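Local coordinates for dehydroascorbate reductase (PDB 5XFT), which probably catalyses the reduction of L-dehydroascorbate to L-ascorbate at the expense of two glutathiones, as a dehydroascorbate reductase of the glutathione S-transferase superfamily, at residues Thr6-Gly11 with Glu41-Asp46; Pro22-Val27 with Gly58-Ile63; Val27-Glu32 with Gln198-Gly203. One frame throughout, in Å; residues are numbered along the deposited sequence.

Contact 1. Residues Thr6-Gly11 with Glu41-Asp46; sequences TIYVKG and EYIDFD
Val9 is held through both its backbone N and its carbonyl O. Its N-H donates to Glu41 O at 3.0 Å, and Val9 O accepts from Ile43 N at 2.7 Å, the shortest bond of the ladder. One rung to each side, Glu41 N reaches Ile7 O and Gly11 N reaches Ile43 O. The alternation is that of two parallel strands, whose axes approach to 4.7 Å and run 22° askew. The two strands flank helix 22-33 in the chain, which makes this the beta-alpha-beta unit of the thioredoxin-like N-terminal domain of a glutathione S-transferase.

On the sheet face that carries Tyr8 and Ile43, the Tyr8 ring lies alongside Glu41, with Tyr8 CD1 3.5 Å from Glu41 CB, while Thr6 CG2 sits over one ring face, toward its rim, and Trp51 meets the ring edge-to-face. On the other face, Tyr42 CD1 touches Val9 CG2 at 3.9 Å. Tyr42 also passes close to Gly11, where a CB would run into its CD1, so the lack of a side chain makes room for the ring.

At the last rung, where Lys10 pairs with Ile43, the lysine side chain crosses Phe45 at about a right angle. With CG anti to the backbone N (chi1 168°), the chain passes over one ring face in a CH-pi contact, Lys10 CG standing 3.9 Å from the Phe45 centroid. A water joins the ends of the segments, donating to Gly11 O and accepting from Phe45 N. Beyond it, Asp44 OD2 takes the N-H of Asp46 in an Asx turn, and Lys48 makes a cation-pi contact with Phe45.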
# COMPACT_ATOMS: atom_id res chain seq x y z
N THR A 6 11.13 -8.42 -12.23
CA THR A 6 10.76 -9.24 -11.09
C THR A 6 10.50 -8.35 -9.87
O THR A 6 11.29 -7.46 -9.56
CB THR A 6 11.87 -10.24 -10.75
OG1 THR A 6 12.26 -10.93 -11.94
CG2 THR A 6 11.38 -11.25 -9.71
N ILE A 7 9.40 -8.62 -9.19
CA ILE A 7 9.04 -7.89 -7.98
C ILE A 7 8.97 -8.91 -6.85
O ILE A 7 8.04 -9.72 -6.77
CB ILE A 7 7.71 -7.13 -8.13
CG1 ILE A 7 7.74 -6.29 -9.40
CG2 ILE A 7 7.50 -6.21 -6.94
CD1 ILE A 7 6.48 -5.46 -9.60
N TYR A 8 9.99 -8.90 -5.99
CA TYR A 8 10.01 -9.72 -4.79
C TYR A 8 9.16 -9.05 -3.72
O TYR A 8 9.44 -7.92 -3.30
CB TYR A 8 11.44 -9.91 -4.29
CG TYR A 8 12.35 -10.49 -5.34
CD1 TYR A 8 12.60 -11.86 -5.39
CD2 TYR A 8 12.97 -9.68 -6.27
CE1 TYR A 8 13.44 -12.39 -6.34
CE2 TYR A 8 13.80 -10.20 -7.23
CZ TYR A 8 14.03 -11.56 -7.27
OH TYR A 8 14.87 -12.08 -8.23
N VAL A 9 8.10 -9.76 -3.31
CA VAL A 9 7.11 -9.28 -2.37
C VAL A 9 6.92 -10.32 -1.28
O VAL A 9 7.43 -11.44 -1.36
CB VAL A 9 5.76 -8.96 -3.05
CG1 VAL A 9 5.92 -7.85 -4.07
CG2 VAL A 9 5.21 -10.21 -3.71
N LYS A 10 6.17 -9.94 -0.24
CA LYS A 10 5.85 -10.88 0.82
C LYS A 10 4.77 -11.85 0.35
O LYS A 10 3.71 -11.42 -0.11
CB LYS A 10 5.41 -10.14 2.08
CG LYS A 10 4.80 -11.05 3.14
CD LYS A 10 3.99 -10.27 4.16
CE LYS A 10 3.51 -11.19 5.28
NZ LYS A 10 4.10 -10.87 6.61
N GLY A 11 5.04 -13.14 0.44
CA GLY A 11 4.08 -14.10 -0.06
C GLY A 11 4.29 -15.48 0.52
O GLY A 11 5.05 -15.67 1.47
N GLU A 41 7.74 -12.64 -7.40
CA GLU A 41 8.45 -13.69 -6.68
C GLU A 41 8.14 -13.51 -5.20
O GLU A 41 8.31 -12.41 -4.66
CB GLU A 41 9.95 -13.60 -6.95
CG GLU A 41 10.66 -14.93 -6.91
CD GLU A 41 10.39 -15.76 -8.14
OE1 GLU A 41 9.84 -16.86 -7.98
OE2 GLU A 41 10.72 -15.31 -9.26
N TYR A 42 7.66 -14.57 -4.56
CA TYR A 42 7.19 -14.49 -3.18
C TYR A 42 8.31 -14.83 -2.22
O TYR A 42 8.98 -15.86 -2.37
CB TYR A 42 6.01 -15.43 -2.96
CG TYR A 42 4.87 -15.13 -3.86
CD1 TYR A 42 4.20 -13.93 -3.77
CD2 TYR A 42 4.46 -16.04 -4.83
CE1 TYR A 42 3.15 -13.64 -4.60
CE2 TYR A 42 3.40 -15.75 -5.68
CZ TYR A 42 2.76 -14.54 -5.56
OH TYR A 42 1.70 -14.23 -6.39
N ILE A 43 8.51 -13.96 -1.24
CA ILE A 43 9.46 -14.20 -0.16
C ILE A 43 8.66 -14.68 1.05
O ILE A 43 7.71 -14.01 1.49
CB ILE A 43 10.27 -12.94 0.18
CG1 ILE A 43 11.00 -12.40 -1.05
CG2 ILE A 43 11.23 -13.24 1.33
CD1 ILE A 43 12.16 -13.24 -1.51
N ASP A 44 9.04 -15.84 1.56
CA ASP A 44 8.48 -16.35 2.81
C ASP A 44 9.27 -15.74 3.96
O ASP A 44 10.47 -16.00 4.11
CB ASP A 44 8.54 -17.88 2.81
CG ASP A 44 8.28 -18.49 4.18
OD1 ASP A 44 8.71 -19.65 4.38
OD2 ASP A 44 7.67 -17.84 5.05
N PHE A 45 8.60 -14.92 4.78
CA PHE A 45 9.28 -14.21 5.86
C PHE A 45 9.87 -15.15 6.90
O PHE A 45 10.73 -14.74 7.68
CB PHE A 45 8.33 -13.23 6.54
CG PHE A 45 8.20 -11.91 5.83
CD1 PHE A 45 8.89 -11.67 4.66
CD2 PHE A 45 7.37 -10.92 6.34
CE1 PHE A 45 8.76 -10.46 4.00
CE2 PHE A 45 7.24 -9.70 5.69
CZ PHE A 45 7.94 -9.47 4.52
N ASP A 46 9.42 -16.40 6.94
CA ASP A 46 10.01 -17.40 7.83
C ASP A 46 11.18 -18.13 7.19
O ASP A 46 11.71 -19.07 7.79
CB ASP A 46 8.94 -18.42 8.26
CG ASP A 46 7.84 -17.78 9.10
OD1 ASP A 46 6.71 -17.62 8.58
OD2 ASP A 46 8.09 -17.45 10.27
O HOH W 1 5.82 -14.86 4.34

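Contact 2. Residues Pro22-Val27 with Gly58-Ile63; sequences PFCHRV and GKVPVI
The cis-proline turn of the thioredoxin-like fold, here Pro61 leading into strand 62-64, packs against the first turns of helix 22-33, where the Cys21-Cys24 pair has the spacing of a thioredoxin-type CxxC. Cys24 is met by two neighbouring residues of the turn. Its sulfur lies beside the backbone N, anti to the carbonyl carbon (chi1 -59°), which brings Cys24 SG to 3.5 Å from Val60 CG2 and 3.8 Å from Pro61 CD. The same proline carbon also approaches the helix backbone, with Pro61 CD 3.5 Å from Cys24 N, and this CD touches Phe23 CB at 3.9 Å.

One turn further along the helix, Val27 divides its branches between two partners. Val27 slants across Pro61, its CG2 3.7 Å from Pro61 CG, whereas Val27 CG1 turns to Ile63 CG2 at a looser 4.3 Å. Ser75, at the start of helix 75-85, touches both Val27 and Pro61, and Val9 of the central strand touches Cys24. Replacing Pro61 by alanine removes CG and CD, and would probably leave a gap beside Val27 and Cys24 and lose the cis peptide.

The side chains meet only through carbon and the Cys24 sulfur, and no polar bond joins the segments, so the turn is placed against the helix by shape, and the backbone polar groups of Val62 and Ile63 pair with Tyr8 and Met72 in the sheet.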
# COMPACT_ATOMS: atom_id res chain seq x y z
N PRO A 22 1.95 -3.68 2.81
CA PRO A 22 1.39 -2.50 2.12
C PRO A 22 2.39 -1.78 1.23
O PRO A 22 1.97 -1.07 0.31
CB PRO A 22 0.92 -1.61 3.28
CG PRO A 22 1.80 -1.99 4.42
CD PRO A 22 2.06 -3.47 4.26
N PHE A 23 3.70 -1.93 1.48
CA PHE A 23 4.70 -1.28 0.64
C PHE A 23 4.91 -2.04 -0.67
O PHE A 23 4.95 -1.44 -1.75
CB PHE A 23 6.00 -1.12 1.43
CG PHE A 23 5.81 -0.41 2.74
CD1 PHE A 23 5.90 0.97 2.80
CD2 PHE A 23 5.50 -1.11 3.89
CE1 PHE A 23 5.70 1.64 4.00
CE2 PHE A 23 5.31 -0.44 5.10
CZ PHE A 23 5.41 0.94 5.15
N CYS A 24 5.05 -3.37 -0.57
CA CYS A 24 4.90 -4.22 -1.75
C CYS A 24 3.62 -3.88 -2.49
O CYS A 24 3.61 -3.73 -3.72
CB CYS A 24 4.86 -5.69 -1.36
SG CYS A 24 6.29 -6.33 -0.49
N HIS A 25 2.51 -3.76 -1.75
CA HIS A 25 1.24 -3.40 -2.37
C HIS A 25 1.36 -2.10 -3.15
O HIS A 25 0.79 -1.96 -4.24
CB HIS A 25 0.15 -3.31 -1.31
CG HIS A 25 -1.24 -3.38 -1.86
ND1 HIS A 25 -2.36 -3.21 -1.08
CD2 HIS A 25 -1.69 -3.61 -3.12
CE1 HIS A 25 -3.44 -3.32 -1.83
NE2 HIS A 25 -3.06 -3.57 -3.07
N ARG A 26 2.11 -1.13 -2.61
CA ARG A 26 2.25 0.15 -3.30
C ARG A 26 3.01 -0.01 -4.61
O ARG A 26 2.60 0.52 -5.65
CB ARG A 26 2.95 1.17 -2.39
CG ARG A 26 3.62 2.30 -3.17
CD ARG A 26 4.63 3.10 -2.33
NE ARG A 26 4.68 4.49 -2.75
CZ ARG A 26 5.60 5.34 -2.29
NH1 ARG A 26 6.49 4.93 -1.41
NH2 ARG A 26 5.62 6.61 -2.69
N VAL A 27 4.12 -0.76 -4.59
CA VAL A 27 4.85 -0.99 -5.84
C VAL A 27 3.97 -1.71 -6.86
O VAL A 27 3.91 -1.32 -8.03
CB VAL A 27 6.15 -1.75 -5.55
CG1 VAL A 27 6.79 -2.21 -6.85
CG2 VAL A 27 7.09 -0.87 -4.77
N GLY A 58 17.02 -7.51 4.24
CA GLY A 58 16.00 -8.50 4.51
C GLY A 58 14.60 -8.07 4.15
O GLY A 58 13.64 -8.79 4.44
N LYS A 59 14.44 -6.93 3.50
CA LYS A 59 13.14 -6.31 3.31
C LYS A 59 12.66 -6.48 1.88
O LYS A 59 13.42 -6.73 0.94
CB LYS A 59 13.19 -4.82 3.67
CG LYS A 59 13.59 -4.56 5.11
CD LYS A 59 12.71 -5.34 6.07
CE LYS A 59 12.91 -4.86 7.48
NZ LYS A 59 14.33 -4.99 7.90
N VAL A 60 11.35 -6.33 1.75
CA VAL A 60 10.67 -6.30 0.47
C VAL A 60 9.85 -5.02 0.54
O VAL A 60 9.55 -4.55 1.64
CB VAL A 60 9.81 -7.56 0.25
CG1 VAL A 60 10.70 -8.80 0.13
CG2 VAL A 60 8.83 -7.73 1.40
N PRO A 61 9.46 -4.44 -0.60
CA PRO A 61 9.67 -4.90 -1.98
C PRO A 61 11.10 -4.75 -2.47
O PRO A 61 11.83 -3.85 -2.03
CB PRO A 61 8.78 -3.97 -2.80
CG PRO A 61 8.62 -2.77 -1.96
CD PRO A 61 8.59 -3.25 -0.55
N VAL A 62 11.48 -5.62 -3.40
CA VAL A 62 12.69 -5.43 -4.18
C VAL A 62 12.29 -5.67 -5.63
O VAL A 62 11.42 -6.50 -5.90
CB VAL A 62 13.82 -6.39 -3.74
CG1 VAL A 62 15.08 -6.16 -4.55
CG2 VAL A 62 14.13 -6.22 -2.25
N ILE A 63 12.86 -4.91 -6.56
CA ILE A 63 12.65 -5.19 -7.97
C ILE A 63 13.98 -5.55 -8.62
O ILE A 63 15.06 -5.29 -8.09
CB ILE A 63 11.97 -4.05 -8.75
CG1 ILE A 63 12.93 -2.88 -8.97
CG2 ILE A 63 10.65 -3.62 -8.10
CD1 ILE A 63 12.67 -2.17 -10.27

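Contact 3. Residues Val27-Glu32 with Gln198-Gly203; sequences VLLAYE and QHVDYG
Leu28 touches Val200 from the first turn of this part of helix 22-33, its CB 4.1 Å from Val200 CG1. The contact joins the two domains of a glutathione S-transferase fold: the helix belongs to the thioredoxin-like N-terminal domain, and the loop after helix 195-199 comes from the all-helical part of the chain. Buried Val200 points at the helix, presenting one methyl to each leucine. Leu29 starts off to one side of the loop, but its end swings closer, and Leu29 CD2 meets Val200 CG2 at 3.7 Å, the two side chains slanting past each other. Tyr38 of strand 38-43 touches both Leu28 and Val200 on the same apolar patch, and Leu151 lies against Leu29.

At Glu32 the interface turns polar and nearer the surface. The side chain bends at its second torsion (chi2 -77°), which folds the carboxylate back toward His199. Glu32 OE2 is hydrogen-bonded to the hydroxyl of Tyr38, a bond that probably limits how the carboxylate can turn; the same oxygen lies 4.2 Å from Val200 CG1. The other oxygen addresses the imidazole from its edge, with the carboxylate and ring planes 80° apart. If the histidine were protonated, the nearby carboxylate would be likely to stabilise its charge, although NE2 of His199 stays 4.1 Å from Glu32 OE1. The atom nearest that oxygen is a ring carbon, His199 CD2, 3.0 Å from Glu32 OE1.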
# COMPACT_ATOMS: atom_id res chain seq x y z
N VAL A 27 4.12 -0.76 -4.59
CA VAL A 27 4.85 -0.99 -5.84
C VAL A 27 3.97 -1.71 -6.86
O VAL A 27 3.91 -1.32 -8.03
CB VAL A 27 6.15 -1.75 -5.55
CG1 VAL A 27 6.79 -2.21 -6.85
CG2 VAL A 27 7.09 -0.87 -4.77
N LEU A 28 3.27 -2.76 -6.42
CA LEU A 28 2.40 -3.53 -7.31
C LEU A 28 1.32 -2.65 -7.93
O LEU A 28 1.05 -2.73 -9.14
CB LEU A 28 1.76 -4.68 -6.55
CG LEU A 28 2.67 -5.74 -5.96
CD1 LEU A 28 1.85 -6.71 -5.15
CD2 LEU A 28 3.40 -6.44 -7.06
N LEU A 29 0.65 -1.83 -7.11
CA LEU A 29 -0.35 -0.92 -7.64
C LEU A 29 0.28 0.07 -8.63
O LEU A 29 -0.34 0.42 -9.63
CB LEU A 29 -1.05 -0.17 -6.51
CG LEU A 29 -2.03 -0.96 -5.65
CD1 LEU A 29 -2.54 -0.15 -4.50
CD2 LEU A 29 -3.19 -1.45 -6.48
N ALA A 30 1.51 0.51 -8.36
CA ALA A 30 2.19 1.39 -9.31
C ALA A 30 2.38 0.71 -10.66
O ALA A 30 2.14 1.32 -11.71
CB ALA A 30 3.53 1.84 -8.73
N TYR A 31 2.82 -0.55 -10.66
CA TYR A 31 3.01 -1.27 -11.92
C TYR A 31 1.69 -1.50 -12.64
O TYR A 31 1.61 -1.38 -13.87
CB TYR A 31 3.73 -2.59 -11.67
CG TYR A 31 5.23 -2.47 -11.71
CD1 TYR A 31 5.92 -1.91 -10.64
CD2 TYR A 31 5.95 -2.89 -12.81
CE1 TYR A 31 7.30 -1.78 -10.68
CE2 TYR A 31 7.32 -2.76 -12.86
CZ TYR A 31 7.99 -2.21 -11.79
OH TYR A 31 9.37 -2.09 -11.84
N GLU A 32 0.63 -1.83 -11.90
CA GLU A 32 -0.68 -2.03 -12.52
C GLU A 32 -1.21 -0.73 -13.12
O GLU A 32 -1.83 -0.75 -14.20
CB GLU A 32 -1.66 -2.58 -11.48
CG GLU A 32 -1.37 -4.00 -11.06
CD GLU A 32 -1.82 -5.01 -12.09
OE1 GLU A 32 -2.71 -4.67 -12.90
OE2 GLU A 32 -1.28 -6.14 -12.10
N GLN A 198 -8.06 -5.03 -8.18
CA GLN A 198 -8.48 -6.43 -8.14
C GLN A 198 -7.34 -7.38 -8.45
O GLN A 198 -7.32 -8.51 -7.96
CB GLN A 198 -9.63 -6.66 -9.12
CG GLN A 198 -10.93 -5.98 -8.75
CD GLN A 198 -11.99 -6.14 -9.82
OE1 GLN A 198 -11.76 -6.76 -10.87
NE2 GLN A 198 -13.17 -5.58 -9.58
N HIS A 199 -6.39 -6.94 -9.28
CA HIS A 199 -5.33 -7.85 -9.69
C HIS A 199 -4.42 -8.23 -8.53
O HIS A 199 -3.85 -9.33 -8.52
CB HIS A 199 -4.52 -7.24 -10.83
CG HIS A 199 -5.30 -7.10 -12.10
ND1 HIS A 199 -6.57 -7.61 -12.25
CD2 HIS A 199 -4.98 -6.52 -13.28
CE1 HIS A 199 -7.00 -7.35 -13.47
NE2 HIS A 199 -6.06 -6.69 -14.12
N VAL A 200 -4.29 -7.36 -7.53
CA VAL A 200 -3.29 -7.55 -6.49
C VAL A 200 -3.93 -7.41 -5.11
O VAL A 200 -3.26 -7.00 -4.15
CB VAL A 200 -2.13 -6.56 -6.68
CG1 VAL A 200 -1.34 -6.90 -7.94
CG2 VAL A 200 -2.64 -5.12 -6.76
N ASP A 201 -5.21 -7.76 -5.00
CA ASP A 201 -5.89 -7.76 -3.71
C ASP A 201 -5.56 -9.06 -2.98
O ASP A 201 -5.96 -10.15 -3.41
CB ASP A 201 -7.40 -7.61 -3.90
CG ASP A 201 -8.14 -7.34 -2.59
OD1 ASP A 201 -7.60 -7.65 -1.50
OD2 ASP A 201 -9.28 -6.83 -2.65
N TYR A 202 -4.83 -8.95 -1.86
CA TYR A 202 -4.47 -10.13 -1.08
C TYR A 202 -5.57 -10.57 -0.12
O TYR A 202 -5.55 -11.72 0.33
CB TYR A 202 -3.17 -9.87 -0.31
CG TYR A 202 -3.00 -8.44 0.16
CD1 TYR A 202 -3.59 -8.00 1.33
CD2 TYR A 202 -2.25 -7.54 -0.58
CE1 TYR A 202 -3.44 -6.69 1.76
CE2 TYR A 202 -2.08 -6.23 -0.16
CZ TYR A 202 -2.68 -5.81 1.02
OH TYR A 202 -2.54 -4.51 1.45
N GLY A 203 -6.52 -9.69 0.21
CA GLY A 203 -7.65 -10.09 1.02
C GLY A 203 -7.49 -9.73 2.49
O GLY A 203 -6.39 -9.44 2.98

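Contacts 2 and 3 share helix 22-33, though Val27, common to both ranges, touches its partner segment only in contact 2. Contact 2 packs the helix start on the cis-proline turn within the N-terminal domain, and contact 3 joins the next turns to the helical part of the chain. Both are buried, yet contact 2 is carbon and sulfur packing with no polar bond between its segments, while contact 3 ends in a carboxylate and an imidazole nearer the solvent. Contact 1 is partly buried and the one built on backbone hydrogen bonds. Its strand 5-12 meets the others through Tyr8 N to Val62 O and Ile7 against Leu28 and Tyr31. Hydrogen-bonded His25 and Tyr202 tie contact 2 to contact 3.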